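Local coordinates for probable protein phosphatase 2C 50 (Oryza sativa subsp. japonica, PDB 5ZCG), which probably removes phosphate groups from serine and threonine residues of proteins, as a magnesium-dependent phosphatase of the PP2C family, at residues S81-R86 and D104-K109; D253-E258 and M301-K306. The protein carries 5 engineered substitutions. One frame throughout, in Å; residues are numbered along the deposited sequence.

Interactions 1 and 2 are two separate apolar contacts in one PP2C domain, one helix on helix, the other loop on helix. They lie on opposite sides of the chain's centre. Their centres are 33 Å apart, and their nearest atoms are about 20 Å apart, so they do not touch. Interaction 1 (81-86 with 104-109) pairs two neighbouring helices that cover one of the two beta sheets. Interaction 2 (253-258 with 301-306) sits by the other sheet. The side chain of A304 in it is about 11 Å from a bound magnesium ion. The magnesium ions are bound by D61, G62, D249 and D311. Both contacts are small.

Interaction 1: residues S81-R86 and D104-K109; sequences SAALAR and DDVFTK. Engineered in segment 81-86: A82 (natural residue Glu), A83 (natural residue Glu), A85 (natural residue Lys).
A83 and V106 mark the closest approach of two helical segments, with their CA atoms 6.7 Å apart. Both segments lie inside longer helices, 67-91 and 99-118, and meet through apolar side chains. V106 carries the contact. Its chi1 of 69° sets CG1 between the backbone N and the carbonyl carbon and leaves CG2 anti to the N, and CG2 reaches across to the other helix. V106 CG2 meets A83 CB at 3.8 Å. A83 is an engineered residue (Glu in the natural sequence). V106 CG2 also lies 4.2 Å from L84 CD2. The L84 and V106 side chains cross at about a right angle, and L84 brings only the end of one branch to the valine.

Within 104-109, the carbonyl O of D104 takes two bonds from T108. The backbone N and OG1 reach it from opposite faces of its plane; T108 OG1 is 2.8 Å from D104 O. A salt bridge joins K109 NZ to D105 OD1 at 3.6 Å.

V106 also packs on L87 of helix 67-91. L84 rests on F26 and A27 of strand 18-28, while F107 covers V157 and A159 of strand 155-161 and V232 of strand 231-236. The helix pair thus lies against one sheet of the PP2C beta sandwich.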
loop_
_atom_site.group_PDB
_atom_site.type_symbol
_atom_site.label_atom_id
_atom_site.label_comp_id
_atom_site.label_asym_id
_atom_site.label_seq_id
_atom_site.Cartn_x
_atom_site.Cartn_y
_atom_site.Cartn_z
ATOM N N SER A 81 -0.295 6.036 -20.620
ATOM C CA SER A 81 -0.311 6.718 -21.910
ATOM C C SER A 81 0.207 5.804 -23.012
ATOM O O SER A 81 -0.410 5.688 -24.080
ATOM C CB SER A 81 0.522 7.994 -21.839
ATOM O OG SER A 81 0.271 8.809 -22.968
ATOM N N ALA A 82 1.337 5.131 -22.759
ATOM C CA ALA A 82 1.882 4.205 -23.752
ATOM C C ALA A 82 0.915 3.060 -24.036
ATOM O O ALA A 82 0.732 2.662 -25.197
ATOM C CB ALA A 82 3.231 3.662 -23.282
ATOM N N ALA A 83 0.287 2.513 -22.991
ATOM C CA ALA A 83 -0.649 1.409 -23.183
ATOM C C ALA A 83 -1.873 1.852 -23.973
ATOM O O ALA A 83 -2.387 1.094 -24.804
ATOM C CB ALA A 83 -1.065 0.826 -21.828
ATOM N N LEU A 84 -2.343 3.078 -23.743
ATOM C CA LEU A 84 -3.489 3.585 -24.492
ATOM C C LEU A 84 -3.143 3.783 -25.962
ATOM O O LEU A 84 -3.959 3.480 -26.843
ATOM C CB LEU A 84 -3.988 4.891 -23.874
ATOM C CG LEU A 84 -4.797 4.723 -22.584
ATOM C CD1 LEU A 84 -5.064 6.068 -21.929
ATOM C CD2 LEU A 84 -6.101 3.994 -22.874
ATOM N N ALA A 85 -1.943 4.293 -26.251
ATOM C CA ALA A 85 -1.550 4.446 -27.653
ATOM C C ALA A 85 -1.436 3.087 -28.347
ATOM O O ALA A 85 -1.956 2.899 -29.460
ATOM C CB ALA A 85 -0.234 5.220 -27.748
ATOM N N ARG A 86 -0.800 2.117 -27.682
ATOM C CA ARG A 86 -0.694 0.776 -28.251
ATOM C C ARG A 86 -2.073 0.161 -28.461
ATOM O O ARG A 86 -2.323 -0.495 -29.482
ATOM C CB ARG A 86 0.151 -0.117 -27.341
ATOM C CG ARG A 86 1.652 0.073 -27.489
ATOM C CD ARG A 86 2.435 -0.790 -26.499
ATOM N NE ARG A 86 1.646 -1.904 -25.971
ATOM C CZ ARG A 86 1.424 -2.119 -24.677
ATOM N NH1 ARG A 86 1.930 -1.295 -23.767
ATOM N NH2 ARG A 86 0.693 -3.156 -24.288
ATOM N N ASP A 104 -11.008 -2.424 -18.563
ATOM C CA ASP A 104 -10.510 -3.286 -17.497
ATOM C C ASP A 104 -9.122 -3.807 -17.824
ATOM O O ASP A 104 -8.228 -3.782 -16.974
ATOM C CB ASP A 104 -11.455 -4.467 -17.276
ATOM C CG ASP A 104 -12.798 -4.053 -16.722
ATOM O OD1 ASP A 104 -12.939 -2.887 -16.296
ATOM O OD2 ASP A 104 -13.714 -4.902 -16.713
ATOM N N ASP A 105 -8.919 -4.270 -19.061
ATOM C CA ASP A 105 -7.654 -4.900 -19.410
ATOM C C ASP A 105 -6.520 -3.885 -19.474
ATOM O O ASP A 105 -5.416 -4.159 -18.998
ATOM C CB ASP A 105 -7.785 -5.640 -20.741
ATOM C CG ASP A 105 -6.506 -6.343 -21.141
ATOM O OD1 ASP A 105 -6.117 -7.302 -20.448
ATOM O OD2 ASP A 105 -5.886 -5.935 -22.145
ATOM N N VAL A 106 -6.764 -2.711 -20.057
ATOM C CA VAL A 106 -5.686 -1.737 -20.171
ATOM C C VAL A 106 -5.288 -1.221 -18.788
ATOM O O VAL A 106 -4.094 -1.109 -18.474
ATOM C CB VAL A 106 -6.069 -0.602 -21.147
ATOM C CG1 VAL A 106 -7.177 0.284 -20.591
ATOM C CG2 VAL A 106 -4.846 0.235 -21.497
ATOM N N PHE A 107 -6.266 -0.989 -17.904
ATOM C CA PHE A 107 -5.896 -0.531 -16.565
ATOM C C PHE A 107 -5.254 -1.650 -15.747
ATOM O O PHE A 107 -4.290 -1.409 -15.005
ATOM C CB PHE A 107 -7.116 0.040 -15.846
ATOM C CG PHE A 107 -7.310 1.512 -16.067
ATOM C CD1 PHE A 107 -6.393 2.427 -15.570
ATOM C CD2 PHE A 107 -8.402 1.980 -16.767
ATOM C CE1 PHE A 107 -6.568 3.775 -15.773
ATOM C CE2 PHE A 107 -8.579 3.334 -16.975
ATOM C CZ PHE A 107 -7.660 4.231 -16.475
ATOM N N THR A 108 -5.754 -2.882 -15.880
ATOM C CA THR A 108 -5.166 -4.010 -15.166
ATOM C C THR A 108 -3.718 -4.220 -15.583
ATOM O O THR A 108 -2.836 -4.404 -14.734
ATOM C CB THR A 108 -5.993 -5.273 -15.420
ATOM O OG1 THR A 108 -7.262 -5.154 -14.767
ATOM C CG2 THR A 108 -5.270 -6.513 -14.901
ATOM N N LYS A 109 -3.455 -4.181 -16.896
ATOM C CA LYS A 109 -2.100 -4.371 -17.398
ATOM C C LYS A 109 -1.187 -3.220 -16.996
ATOM O O LYS A 109 -0.017 -3.443 -16.672
ATOM C CB LYS A 109 -2.122 -4.526 -18.923
ATOM C CG LYS A 109 -2.218 -5.970 -19.418
ATOM C CD LYS A 109 -3.445 -6.676 -18.857
ATOM C CE LYS A 109 -3.259 -8.184 -18.799
ATOM N NZ LYS A 109 -4.204 -8.811 -17.829
#

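Interaction 2: residues D253-E258 and M301-K306; sequences DVVSNE and MRLALK
V254 and V255 press against the last part of helix 291-306, around L303 and A304. The first segment starts as a loop after helix 249-252. V254 is the first residue to touch, and its CA is 6.3 Å from the CA of A304. Its CG2 stands between the backbone N and the carbonyl carbon, while CG1 is anti to that carbon (chi1 -61°). CG2 does the touching. V254 CG2 lies 4.0 Å from A304 CB. V254 CG2 is also 3.9 Å from A304 O, so the methyl packs on both the side chain and the main chain of the helix.

V255 follows, and its CB also points toward the helix. V255 CG2 meets L303 CG at 4.2 Å. The two valines both touch A304.

S256 is the N-cap of helix 257-274. Its OG accepts a hydrogen bond from the backbone N of E259, just past the segment. N257 and E258 begin that helix and lead away from the contact. OD1 of N257 is bonded to R165 NH1.

A304 also touches L251 of helix 249-252 and I313 of strand 313-319, and M301 packs on A7 and T9 of strand 3-9. The contact thus joins the loop between helices 249-252 and 257-274 to helix 291-306, which lies over strands 3-9 and 313-319, neighbours at one side of the five-stranded sheet.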
loop_
_atom_site.group_PDB
_atom_site.type_symbol
_atom_site.label_atom_id
_atom_site.label_comp_id
_atom_site.label_asym_id
_atom_site.label_seq_id
_atom_site.Cartn_x
_atom_site.Cartn_y
_atom_site.Cartn_z
ATOM N N ASP A 253 -11.319 8.570 6.324
ATOM C CA ASP A 253 -11.447 7.977 7.653
ATOM C C ASP A 253 -12.315 8.836 8.569
ATOM O O ASP A 253 -13.011 8.298 9.437
ATOM C CB ASP A 253 -10.067 7.749 8.269
ATOM C CG ASP A 253 -9.388 6.491 7.734
ATOM O OD1 ASP A 253 -10.095 5.601 7.210
ATOM O OD2 ASP A 253 -8.146 6.393 7.830
ATOM N N VAL A 254 -12.309 10.155 8.383
ATOM C CA VAL A 254 -13.025 11.065 9.271
ATOM C C VAL A 254 -14.091 11.890 8.565
ATOM O O VAL A 254 -14.863 12.578 9.247
ATOM C CB VAL A 254 -12.053 12.006 10.012
ATOM C CG1 VAL A 254 -11.083 11.199 10.878
ATOM C CG2 VAL A 254 -11.307 12.893 9.012
ATOM N N VAL A 255 -14.168 11.868 7.236
ATOM C CA VAL A 255 -15.158 12.649 6.503
ATOM C C VAL A 255 -15.931 11.714 5.585
ATOM O O VAL A 255 -15.332 10.890 4.883
ATOM C CB VAL A 255 -14.511 13.796 5.702
ATOM C CG1 VAL A 255 -15.572 14.602 4.971
ATOM C CG2 VAL A 255 -13.706 14.704 6.629
ATOM N N SER A 256 -17.255 11.833 5.593
ATOM C CA SER A 256 -18.080 10.996 4.736
ATOM C C SER A 256 -18.073 11.512 3.294
ATOM O O SER A 256 -17.658 12.640 3.006
ATOM C CB SER A 256 -19.510 10.944 5.269
ATOM O OG SER A 256 -20.117 12.221 5.187
ATOM N N ASN A 257 -18.544 10.659 2.378
ATOM C CA ASN A 257 -18.696 11.065 0.981
ATOM C C ASN A 257 -19.608 12.282 0.856
ATOM O O ASN A 257 -19.324 13.213 0.091
ATOM C CB ASN A 257 -19.254 9.900 0.159
ATOM C CG ASN A 257 -18.311 8.716 0.098
ATOM O OD1 ASN A 257 -17.142 8.814 0.473
ATOM N ND2 ASN A 257 -18.817 7.584 -0.379
ATOM N N GLU A 258 -20.701 12.294 1.624
ATOM C CA GLU A 258 -21.690 13.364 1.550
ATOM C C GLU A 258 -21.097 14.697 1.994
ATOM O O GLU A 258 -21.254 15.721 1.314
ATOM C CB GLU A 258 -22.900 13.001 2.417
ATOM C CG GLU A 258 -23.639 11.709 2.025
ATOM C CD GLU A 258 -22.827 10.423 2.219
ATOM O OE1 GLU A 258 -21.747 10.462 2.850
ATOM O OE2 GLU A 258 -23.268 9.367 1.717
ATOM N N MET A 301 -8.748 19.275 3.243
ATOM C CA MET A 301 -7.563 18.923 4.030
ATOM C C MET A 301 -7.656 19.432 5.460
ATOM O O MET A 301 -7.533 18.656 6.421
ATOM C CB MET A 301 -6.308 19.481 3.343
ATOM C CG MET A 301 -5.007 19.322 4.127
ATOM S SD MET A 301 -3.535 19.514 3.098
ATOM C CE MET A 301 -2.854 21.043 3.750
ATOM N N ARG A 302 -7.888 20.732 5.610
ATOM C CA ARG A 302 -7.949 21.325 6.936
ATOM C C ARG A 302 -9.109 20.764 7.750
ATOM O O ARG A 302 -8.983 20.587 8.969
ATOM C CB ARG A 302 -8.045 22.851 6.828
ATOM C CG ARG A 302 -6.690 23.543 6.755
ATOM C CD ARG A 302 -6.674 24.663 5.728
ATOM N NE ARG A 302 -7.962 25.344 5.620
ATOM C CZ ARG A 302 -8.249 26.258 4.695
ATOM N NH1 ARG A 302 -7.335 26.606 3.798
ATOM N NH2 ARG A 302 -9.446 26.830 4.671
ATOM N N LEU A 303 -10.228 20.453 7.093
ATOM C CA LEU A 303 -11.352 19.814 7.764
ATOM C C LEU A 303 -10.948 18.468 8.341
ATOM O O LEU A 303 -11.219 18.176 9.513
ATOM C CB LEU A 303 -12.505 19.629 6.773
ATOM C CG LEU A 303 -13.730 18.863 7.269
ATOM C CD1 LEU A 303 -14.220 19.445 8.600
ATOM C CD2 LEU A 303 -14.829 18.883 6.222
ATOM N N ALA A 304 -10.292 17.634 7.525
ATOM C CA ALA A 304 -9.837 16.339 8.015
ATOM C C ALA A 304 -8.913 16.512 9.212
ATOM O O ALA A 304 -9.010 15.768 10.196
ATOM C CB ALA A 304 -9.135 15.561 6.901
ATOM N N LEU A 305 -8.006 17.487 9.145
ATOM C CA LEU A 305 -7.138 17.753 10.289
ATOM C C LEU A 305 -7.954 18.117 11.524
ATOM O O LEU A 305 -7.712 17.595 12.620
ATOM C CB LEU A 305 -6.152 18.869 9.949
ATOM C CG LEU A 305 -4.851 18.428 9.282
ATOM C CD1 LEU A 305 -3.961 19.627 8.985
ATOM C CD2 LEU A 305 -4.129 17.423 10.158
ATOM N N LYS A 306 -8.946 18.998 11.359
ATOM C CA LYS A 306 -9.749 19.455 12.491
ATOM C C LYS A 306 -10.543 18.323 13.134
ATOM O O LYS A 306 -10.788 18.351 14.345
ATOM C CB LYS A 306 -10.687 20.576 12.040
ATOM C CG LYS A 306 -11.464 21.269 13.163
ATOM C CD LYS A 306 -10.546 21.929 14.188
ATOM C CE LYS A 306 -11.359 22.703 15.225
ATOM N NZ LYS A 306 -10.527 23.221 16.351
#